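Local coordinates for protein endo-beta-1,4-glucanase (cellulase B) (Bacillus halodurans, PDB 4V2X) that probably hydrolyses internal beta-1,4 linkages of beta-glucans such as xyloglucan, its family 5 catalytic module being followed by an Ig-like module and a CBM46 carbohydrate-binding module, at residues F75-D81 against P109-R115; N149-S154 against S194-P198; I158-E162 against K199-N203. One frame throughout, in Å; residues are numbered along the deposited sequence.

Contact 1. Residues F75-D81 against P109-R115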
loop_
_atom_site.group_PDB
_atom_site.type_symbol
_atom_site.label_atom_id
_atom_site.label_comp_id
_atom_site.label_asym_id
_atom_site.label_seq_id
_atom_site.Cartn_x
_atom_site.Cartn_y
_atom_site.Cartn_z
ATOM N N PHE A 75 0.895 -7.140 33.132
ATOM C CA PHE A 75 0.101 -5.954 32.768
ATOM C C PHE A 75 -0.734 -6.182 31.513
ATOM O O PHE A 75 -1.705 -5.468 31.276
ATOM C CB PHE A 75 0.982 -4.719 32.631
ATOM C CG PHE A 75 1.627 -4.306 33.929
ATOM C CD1 PHE A 75 0.868 -3.764 34.957
ATOM C CD2 PHE A 75 2.992 -4.468 34.120
ATOM C CE1 PHE A 75 1.465 -3.386 36.150
ATOM C CE2 PHE A 75 3.589 -4.095 35.305
ATOM C CZ PHE A 75 2.828 -3.553 36.321
ATOM N N ASP A 76 -0.343 -7.183 30.726
ATOM C CA ASP A 76 -1.117 -7.610 29.568
ATOM C C ASP A 76 -2.354 -8.432 29.917
ATOM O O ASP A 76 -3.230 -8.597 29.072
ATOM C CB ASP A 76 -0.236 -8.382 28.573
ATOM C CG ASP A 76 0.639 -9.424 29.237
ATOM O OD1 ASP A 76 1.252 -9.133 30.300
ATOM O OD2 ASP A 76 0.740 -10.534 28.674
ATOM N N ALA A 77 -2.444 -8.943 31.146
ATOM C CA ALA A 77 -3.596 -9.760 31.539
ATOM C C ALA A 77 -4.910 -9.003 31.363
ATOM O O ALA A 77 -5.006 -7.814 31.666
ATOM C CB ALA A 77 -3.448 -10.251 32.974
ATOM N N VAL A 78 -5.913 -9.705 30.848
ATOM C CA VAL A 78 -7.233 -9.134 30.640
ATOM C C VAL A 78 -8.021 -9.337 31.926
ATOM O O VAL A 78 -8.396 -10.456 32.281
ATOM C CB VAL A 78 -7.939 -9.753 29.422
ATOM C CG1 VAL A 78 -9.267 -9.056 29.163
ATOM C CG2 VAL A 78 -7.044 -9.644 28.191
ATOM N N GLY A 79 -8.232 -8.241 32.638
ATOM C CA GLY A 79 -8.828 -8.288 33.965
ATOM C C GLY A 79 -8.727 -6.931 34.621
ATOM O O GLY A 79 -8.266 -5.965 34.006
ATOM N N GLN A 80 -9.160 -6.856 35.873
ATOM C CA GLN A 80 -9.077 -5.618 36.636
ATOM C C GLN A 80 -7.624 -5.204 36.793
ATOM O O GLN A 80 -7.279 -4.038 36.572
ATOM C CB GLN A 80 -9.729 -5.787 38.015
ATOM C CG GLN A 80 -9.776 -4.522 38.874
ATOM C CD GLN A 80 -10.869 -3.546 38.462
ATOM O OE1 GLN A 80 -11.779 -3.254 39.241
ATOM N NE2 GLN A 80 -10.780 -3.030 37.239
ATOM N N ASP A 81 -6.770 -6.165 37.147
ATOM C CA ASP A 81 -5.362 -5.875 37.328
ATOM C C ASP A 81 -4.418 -6.981 36.838
ATOM O O ASP A 81 -4.842 -8.017 36.312
ATOM C CB ASP A 81 -5.091 -5.468 38.791
ATOM C CG ASP A 81 -4.835 -6.647 39.737
ATOM O OD1 ASP A 81 -4.954 -7.831 39.361
ATOM O OD2 ASP A 81 -4.496 -6.358 40.908
ATOM N N PRO A 109 4.607 -5.878 28.224
ATOM C CA PRO A 109 3.375 -5.734 27.462
ATOM C C PRO A 109 2.261 -5.219 28.373
ATOM O O PRO A 109 2.193 -5.608 29.535
ATOM C CB PRO A 109 3.091 -7.161 26.975
ATOM C CG PRO A 109 3.759 -8.042 27.964
ATOM C CD PRO A 109 4.982 -7.293 28.407
ATOM N N VAL A 110 1.430 -4.321 27.863
ATOM C CA VAL A 110 0.348 -3.753 28.664
ATOM C C VAL A 110 -0.939 -3.769 27.864
ATOM O O VAL A 110 -0.984 -3.290 26.727
ATOM C CB VAL A 110 0.635 -2.301 29.099
ATOM C CG1 VAL A 110 -0.482 -1.795 30.003
ATOM C CG2 VAL A 110 1.985 -2.211 29.800
ATOM N N THR A 111 -1.984 -4.315 28.469
ATOM C CA THR A 111 -3.319 -4.218 27.917
ATOM C C THR A 111 -4.014 -3.070 28.642
ATOM O O THR A 111 -4.137 -3.089 29.860
ATOM C CB THR A 111 -4.081 -5.527 28.099
ATOM O OG1 THR A 111 -3.434 -6.551 27.329
ATOM C CG2 THR A 111 -5.516 -5.383 27.636
ATOM N N TRP A 112 -4.450 -2.068 27.885
ATOM C CA TRP A 112 -5.024 -0.854 28.467
ATOM C C TRP A 112 -6.536 -0.938 28.627
ATOM O O TRP A 112 -7.081 -0.385 29.571
ATOM C CB TRP A 112 -4.589 0.362 27.652
ATOM C CG TRP A 112 -3.098 0.458 27.588
ATOM C CD1 TRP A 112 -2.292 -0.010 26.592
ATOM C CD2 TRP A 112 -2.231 1.006 28.582
ATOM N NE1 TRP A 112 -0.973 0.224 26.896
ATOM C CE2 TRP A 112 -0.907 0.853 28.112
ATOM C CE3 TRP A 112 -2.441 1.604 29.833
ATOM C CZ2 TRP A 112 0.196 1.285 28.840
ATOM C CZ3 TRP A 112 -1.347 2.033 30.546
ATOM C CH2 TRP A 112 -0.041 1.870 30.052
ATOM N N GLU A 113 -7.205 -1.644 27.714
ATOM C CA GLU A 113 -8.618 -1.976 27.887
ATOM C C GLU A 113 -8.857 -2.505 29.310
ATOM O O GLU A 113 -8.063 -3.299 29.820
ATOM C CB GLU A 113 -9.047 -3.021 26.853
ATOM C CG GLU A 113 -10.549 -3.258 26.787
ATOM C CD GLU A 113 -11.286 -2.286 25.873
ATOM O OE1 GLU A 113 -10.848 -1.139 25.688
ATOM O OE2 GLU A 113 -12.332 -2.676 25.325
ATOM N N ASN A 114 -9.948 -2.049 29.934
ATOM C CA ASN A 114 -10.310 -2.360 31.341
ATOM C C ASN A 114 -9.616 -1.469 32.372
ATOM O O ASN A 114 -9.945 -1.540 33.554
ATOM C CB ASN A 114 -10.083 -3.835 31.733
ATOM C CG ASN A 114 -10.837 -4.812 30.849
ATOM O OD1 ASN A 114 -10.268 -5.789 30.354
ATOM N ND2 ASN A 114 -12.122 -4.557 30.649
ATOM N N ARG A 115 -8.655 -0.652 31.942
ATOM C CA ARG A 115 -8.001 0.311 32.825
ATOM C C ARG A 115 -8.051 1.722 32.235
ATOM O O ARG A 115 -7.180 2.548 32.511
ATOM C CB ARG A 115 -6.551 -0.109 33.090
ATOM C CG ARG A 115 -6.422 -1.477 33.733
ATOM C CD ARG A 115 -6.033 -2.555 32.737
ATOM N NE ARG A 115 -5.965 -3.859 33.394
ATOM C CZ ARG A 115 -5.167 -4.868 33.034
ATOM N NH1 ARG A 115 -4.326 -4.761 32.008
ATOM N NH2 ARG A 115 -5.203 -6.001 33.730
HETATM O O HOH W 1 3.474 -6.889 31.674
HETATM O O HOH W 2 -7.224 -5.783 30.703
#
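Asp76 and Val110 mark the closest approach of two irregular loops, their CA atoms 4.2 Å apart; further along, the chains spread until the CA atoms of Gln80 and Asn114 stand 6.3 Å from each other. One backbone bond spans the narrow end: Thr111 N gives its hydrogen to Phe75 O over 3.0 Å, nearly straight at the hydrogen (168°) but coming from above the carbonyl plane. At the wide end, a type II beta turn from Trp112 to Arg115 reverses the second loop and sets Asn114 CB 3.6 Å from Gly79 O.

Both loops leave the C-terminal ends of neighbouring strands, 68-70 and 105-108, of the (beta/alpha)8 barrel of the family 5 catalytic module, so their pairing builds part of the barrel's mouth. The widening gap is filled by Arg115. Its CG lies anti to the carbonyl carbon (chi1 -59°), and a bend at chi2 swings the guanidinium in among the carbonyl oxygens of 75-81. NH1 is gripped within its own loop by Thr111 O at 2.7 Å and also reaches Phe75 O weakly; NH2 makes a weak bond to Ala77 O, and NE a long, weak one to Gln80 O. Water 2 lies over one face of the guanidinium and links Gly79 N to Glu113 O. A leucine here would probably leave Thr111 O, and with it the carbonyls of Phe75, Ala77 and Gln80, without these donors and the curl of 77-80 less firmly fixed.

Thr111 OG1 donates to Asp76 O at 2.7 Å, an oxygen that His152 ND1 also engages. Asp76 runs alongside Pro109, its carboxylate CG 3.6 Å from the proline CG, while Thr74 N and Asn73 N hold the acidic oxygens. Phe75 CB rests against Val110 CG2 at 3.9 Å.

Contact 2. Residues N149-S154 against S194-P198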
loop_
_atom_site.group_PDB
_atom_site.type_symbol
_atom_site.label_atom_id
_atom_site.label_comp_id
_atom_site.label_asym_id
_atom_site.label_seq_id
_atom_site.Cartn_x
_atom_site.Cartn_y
_atom_site.Cartn_z
ATOM N N ASN A 149 3.982 -1.284 25.181
ATOM C CA ASN A 149 3.122 -1.316 24.007
ATOM C C ASN A 149 1.639 -1.163 24.341
ATOM O O ASN A 149 1.287 -0.874 25.478
ATOM C CB ASN A 149 3.359 -2.631 23.252
ATOM C CG ASN A 149 2.823 -3.851 23.989
ATOM O OD1 ASN A 149 2.087 -3.736 24.971
ATOM N ND2 ASN A 149 3.181 -5.041 23.497
ATOM N N LEU A 150 0.786 -1.328 23.333
ATOM C CA LEU A 150 -0.610 -1.706 23.557
ATOM C C LEU A 150 -0.646 -3.168 23.184
ATOM O O LEU A 150 -0.191 -3.529 22.095
ATOM C CB LEU A 150 -1.590 -0.929 22.670
ATOM C CG LEU A 150 -1.353 0.549 22.391
ATOM C CD1 LEU A 150 -2.466 1.079 21.500
ATOM C CD2 LEU A 150 -1.255 1.346 23.682
ATOM N N HIS A 151 -1.155 -4.018 24.073
ATOM C CA HIS A 151 -1.013 -5.461 23.872
ATOM C C HIS A 151 -2.306 -6.118 23.396
ATOM O O HIS A 151 -2.594 -6.080 22.207
ATOM C CB HIS A 151 -0.436 -6.119 25.119
ATOM C CG HIS A 151 0.190 -7.445 24.854
ATOM N ND1 HIS A 151 1.437 -7.578 24.282
ATOM C CD2 HIS A 151 -0.252 -8.700 25.089
ATOM C CE1 HIS A 151 1.741 -8.860 24.194
ATOM N NE2 HIS A 151 0.724 -9.562 24.659
ATOM N N HIS A 152 -3.102 -6.692 24.298
ATOM C CA HIS A 152 -4.310 -7.397 23.884
ATOM C C HIS A 152 -5.440 -6.467 23.447
ATOM O O HIS A 152 -6.447 -6.933 22.931
ATOM C CB HIS A 152 -4.767 -8.389 24.946
ATOM C CG HIS A 152 -3.843 -9.557 25.077
ATOM N ND1 HIS A 152 -3.463 -10.091 26.290
ATOM C CD2 HIS A 152 -3.200 -10.280 24.131
ATOM C CE1 HIS A 152 -2.643 -11.106 26.080
ATOM N NE2 HIS A 152 -2.457 -11.231 24.782
ATOM N N ASP A 153 -5.235 -5.158 23.607
ATOM C CA ASP A 153 -6.019 -4.167 22.873
ATOM C C ASP A 153 -6.118 -4.531 21.388
ATOM O O ASP A 153 -7.121 -4.240 20.748
ATOM C CB ASP A 153 -5.380 -2.800 23.030
ATOM C CG ASP A 153 -5.306 -2.382 24.473
ATOM O OD1 ASP A 153 -6.343 -1.925 25.003
ATOM O OD2 ASP A 153 -4.223 -2.563 25.084
ATOM N N SER A 154 -5.096 -5.195 20.856
ATOM C CA SER A 154 -5.114 -5.635 19.452
ATOM C C SER A 154 -6.411 -6.368 19.071
ATOM O O SER A 154 -7.057 -6.000 18.092
ATOM C CB SER A 154 -3.905 -6.518 19.152
ATOM O OG SER A 154 -3.974 -7.753 19.845
ATOM N N SER A 194 4.070 0.008 18.816
ATOM C CA SER A 194 2.756 0.545 18.452
ATOM C C SER A 194 1.571 -0.324 18.873
ATOM O O SER A 194 0.601 0.181 19.445
ATOM C CB SER A 194 2.699 0.763 16.940
ATOM O OG SER A 194 2.934 -0.445 16.245
ATOM N N VAL A 195 1.643 -1.621 18.574
ATOM C CA VAL A 195 0.552 -2.550 18.867
ATOM C C VAL A 195 1.070 -3.980 18.766
ATOM O O VAL A 195 1.846 -4.299 17.866
ATOM C CB VAL A 195 -0.653 -2.349 17.911
ATOM C CG1 VAL A 195 -0.235 -2.431 16.452
ATOM C CG2 VAL A 195 -1.757 -3.370 18.193
ATOM N N ASN A 196 0.639 -4.837 19.685
ATOM C CA ASN A 196 1.024 -6.249 19.644
ATOM C C ASN A 196 0.253 -7.050 18.591
ATOM O O ASN A 196 -0.968 -6.979 18.538
ATOM C CB ASN A 196 0.769 -6.894 20.999
ATOM C CG ASN A 196 1.308 -8.303 21.075
ATOM O OD1 ASN A 196 2.503 -8.514 20.915
ATOM N ND2 ASN A 196 0.439 -9.270 21.330
ATOM N N GLU A 197 0.965 -7.822 17.774
ATOM C CA GLU A 197 0.344 -8.822 16.889
ATOM C C GLU A 197 -0.923 -8.306 16.186
ATOM O O GLU A 197 -2.004 -8.896 16.304
ATOM C CB GLU A 197 0.047 -10.100 17.691
ATOM C CG GLU A 197 1.314 -10.723 18.264
ATOM C CD GLU A 197 1.129 -12.044 18.993
ATOM O OE1 GLU A 197 -0.005 -12.420 19.348
ATOM O OE2 GLU A 197 2.163 -12.717 19.220
ATOM N N PRO A 198 -0.802 -7.192 15.447
ATOM C CA PRO A 198 -1.986 -6.591 14.838
ATOM C C PRO A 198 -2.661 -7.477 13.798
ATOM O O PRO A 198 -1.992 -8.161 13.033
ATOM C CB PRO A 198 -1.438 -5.320 14.181
ATOM C CG PRO A 198 0.014 -5.579 14.001
ATOM C CD PRO A 198 0.408 -6.397 15.189
HETATM O O HOH W 3 -3.895 -9.814 17.896
#
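His151 and Asn196 each carry CG anti to the backbone N (chi1 -159° and -173°) and, with the backbones side by side (CA atoms of the two residues 4.8 Å apart), ring and amide run the same way, stacked with planes 16° apart. They meet where the loops after the third and fourth barrel strands adjoin; Asn196, Glu197 and Pro198 form the Asn-Glu-Pro sequence of family 5 glycosidases, which in relatives supplies the acid/base glutamate. Asn196 ND2 sits over one face of the imidazole, offset toward the rim and 3.2 Å from His151 CE1, without a hydrogen bond to the ring. Rotation of that ring is fixed by Asn149 ND2, which donates to His151 ND1 over 3.2 Å within the ring plane. The two amides have second partners as well: Asn149 OD1 takes the Val110 N-H, and Asn196 OD1 is held by Arg107.

The backbones join too, Asn196 N approaching Leu150 O almost along the C=O axis at 2.9 Å. Val195 CA adds a C-H...O contact to the same oxygen. Leu150 turns aside, its CG packing against Ser194 O at 3.6 Å, and Glu197 reaches across to His272. Further along, Ser154 CB touches Val195 CG2 at 3.9 Å, while water 3 bridges the loops, 2.8 Å from Ser154 OG and donating to Glu197 O at 2.6 Å.

Contact 3. Residues I158-E162 against K199-N203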
loop_
_atom_site.group_PDB
_atom_site.type_symbol
_atom_site.label_atom_id
_atom_site.label_comp_id
_atom_site.label_asym_id
_atom_site.label_seq_id
_atom_site.Cartn_x
_atom_site.Cartn_y
_atom_site.Cartn_z
ATOM N N ILE A 158 -8.839 -3.025 18.648
ATOM C CA ILE A 158 -8.145 -2.393 17.525
ATOM C C ILE A 158 -8.550 -3.055 16.191
ATOM O O ILE A 158 -8.726 -2.376 15.171
ATOM C CB ILE A 158 -6.609 -2.400 17.716
ATOM C CG1 ILE A 158 -6.218 -1.464 18.858
ATOM C CG2 ILE A 158 -5.915 -1.980 16.422
ATOM C CD1 ILE A 158 -4.770 -1.574 19.294
ATOM N N TYR A 159 -8.742 -4.370 16.232
ATOM C CA TYR A 159 -9.141 -5.161 15.060
ATOM C C TYR A 159 -10.442 -4.685 14.398
ATOM O O TYR A 159 -10.714 -5.049 13.249
ATOM C CB TYR A 159 -9.301 -6.636 15.452
ATOM C CG TYR A 159 -10.617 -6.885 16.137
ATOM C CD1 TYR A 159 -10.800 -6.524 17.466
ATOM C CD2 TYR A 159 -11.692 -7.435 15.446
ATOM C CE1 TYR A 159 -12.009 -6.708 18.096
ATOM C CE2 TYR A 159 -12.909 -7.630 16.072
ATOM C CZ TYR A 159 -13.055 -7.260 17.399
ATOM O OH TYR A 159 -14.247 -7.434 18.053
ATOM N N GLU A 160 -11.256 -3.922 15.134
ATOM C CA GLU A 160 -12.521 -3.378 14.630
ATOM C C GLU A 160 -12.322 -2.335 13.549
ATOM O O GLU A 160 -13.287 -1.958 12.888
ATOM C CB GLU A 160 -13.318 -2.695 15.755
ATOM C CG GLU A 160 -13.844 -3.600 16.857
ATOM C CD GLU A 160 -14.546 -2.812 17.956
ATOM O OE1 GLU A 160 -15.097 -1.721 17.683
ATOM O OE2 GLU A 160 -14.547 -3.277 19.104
ATOM N N MET A 161 -11.091 -1.856 13.387
ATOM C CA MET A 161 -10.799 -0.696 12.542
ATOM C C MET A 161 -11.354 -0.798 11.124
ATOM O O MET A 161 -11.705 0.226 10.522
ATOM C CB MET A 161 -9.286 -0.470 12.491
ATOM C CG MET A 161 -8.865 0.866 11.913
ATOM S SD MET A 161 -7.067 0.934 11.927
ATOM C CE MET A 161 -6.767 2.427 10.993
ATOM N N GLU A 162 -11.425 -2.008 10.578
ATOM C CA GLU A 162 -11.888 -2.174 9.202
ATOM C C GLU A 162 -13.299 -1.641 8.981
ATOM O O GLU A 162 -13.577 -1.071 7.930
ATOM C CB GLU A 162 -11.805 -3.631 8.763
ATOM C CG GLU A 162 -12.304 -3.858 7.353
ATOM C CD GLU A 162 -11.784 -5.137 6.758
ATOM O OE1 GLU A 162 -11.975 -6.204 7.386
ATOM O OE2 GLU A 162 -11.183 -5.062 5.666
ATOM N N LYS A 199 -3.987 -7.474 13.806
ATOM C CA LYS A 199 -4.770 -8.116 12.755
ATOM C C LYS A 199 -6.163 -7.502 12.763
ATOM O O LYS A 199 -6.505 -6.763 13.689
ATOM C CB LYS A 199 -4.823 -9.631 12.946
ATOM C CG LYS A 199 -5.487 -10.108 14.223
ATOM C CD LYS A 199 -5.355 -11.613 14.369
ATOM C CE LYS A 199 -6.296 -12.166 15.426
ATOM N NZ LYS A 199 -6.197 -11.476 16.738
ATOM N N PHE A 200 -6.946 -7.778 11.724
ATOM C CA PHE A 200 -8.232 -7.097 11.546
ATOM C C PHE A 200 -9.360 -8.060 11.252
ATOM O O PHE A 200 -10.349 -7.720 10.605
ATOM C CB PHE A 200 -8.088 -5.999 10.492
ATOM C CG PHE A 200 -7.087 -4.979 10.884
ATOM C CD1 PHE A 200 -7.443 -3.932 11.726
ATOM C CD2 PHE A 200 -5.757 -5.116 10.510
ATOM C CE1 PHE A 200 -6.503 -3.016 12.151
ATOM C CE2 PHE A 200 -4.810 -4.205 10.938
ATOM C CZ PHE A 200 -5.184 -3.148 11.751
ATOM N N SER A 201 -9.191 -9.267 11.769
ATOM C CA SER A 201 -10.250 -10.238 11.871
ATOM C C SER A 201 -10.191 -10.740 13.298
ATOM O O SER A 201 -9.146 -10.636 13.953
ATOM C CB SER A 201 -10.009 -11.386 10.899
ATOM O OG SER A 201 -10.840 -12.485 11.220
ATOM N N GLN A 202 -11.294 -11.294 13.791
ATOM C CA GLN A 202 -11.266 -11.948 15.094
ATOM C C GLN A 202 -10.401 -13.217 15.036
ATOM O O GLN A 202 -9.950 -13.702 16.069
ATOM C CB GLN A 202 -12.681 -12.272 15.600
ATOM C CG GLN A 202 -13.319 -13.511 14.983
ATOM C CD GLN A 202 -14.453 -14.081 15.827
ATOM O OE1 GLN A 202 -15.133 -13.352 16.551
ATOM N NE2 GLN A 202 -14.667 -15.389 15.727
ATOM N N ASN A 203 -10.176 -13.738 13.830
ATOM C CA ASN A 203 -9.389 -14.957 13.628
ATOM C C ASN A 203 -7.990 -14.699 13.080
ATOM O O ASN A 203 -7.762 -13.712 12.383
ATOM C CB ASN A 203 -10.124 -15.879 12.661
ATOM C CG ASN A 203 -11.476 -16.315 13.192
ATOM O OD1 ASN A 203 -11.639 -16.540 14.391
ATOM N ND2 ASN A 203 -12.452 -16.428 12.305
#
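Phe200 and Met161 lie side by side and point the same way. Met161 CB meets Phe200 CE1 at 3.8 Å. The sulfur SD is 5.1 Å from the centroid of the Phe200 ring and 61° off its normal, an oblique Met-aromatic contact. With CG anti to the backbone N (chi1 -167°) and the chain extended beyond it, Met161 carries its sulfur past the CE1 corner of the ring. Two backbone oxygens also approach this ring: Tyr159 O at its edge, near the plane, 3.8 Å from Phe200 CD1, and Ile158 O obliquely at CE1, across the ring plane from Met161.

Tyr159 faces another way. Its CG is wedged between the backbone N and the carbonyl carbon (chi1 79°), which brings CD2 obliquely to Ser201 C and Gln202 N, both at 4.2 Å, while Tyr159 CB lies 3.3 Å from Lys199 O. Its CA adds a C-H...O contact to Lys199 O. No hydrogen bond crosses between the segments, so the fit depends on these carbon contacts and on loops shaped separately: 158-162 by Met161 N bonding to Ile158 O, and 199-203 by an ST turn in which Ser201 OG accepts from Asn203 N at 3.0 Å, the same hydroxyl being hydrogen-bonded to Glu206. Glu162 borders Phe200 but spends its carboxylate on Arg208, Asn210 and His211.

Phe200, Met161 and Ile158 all rest on Leu218 of helix 209-227, and Met161 also touches Val168 and Met169 of helix 165-183. The contact thus joins the loop leaving helix 153-158 to the one following strand 190-193, with the Met161 side chain about 4 Å from that of Asp217, a calcium ligand.

Contacts 1 and 2 lie at the C-terminal ends of successive strands of one catalytic barrel, pairing the loops after 68-70 and 105-108, then those after 145-149 and 190-193; contact 3 continues the pairing of these last two loops outward to helices 165-183 and 209-227. Contact 1 closes along the chain before the others open, whereas the segments of contacts 2 and 3 alternate. Centres lie 11 Å apart from 1 to 2 and again from 2 to 3, where helix 153-158 connects their first segments. Contacts 1 and 3, 19 Å apart by centres, do not touch. Contact 2 touches both others, so the loops after four successive strands are joined in a row.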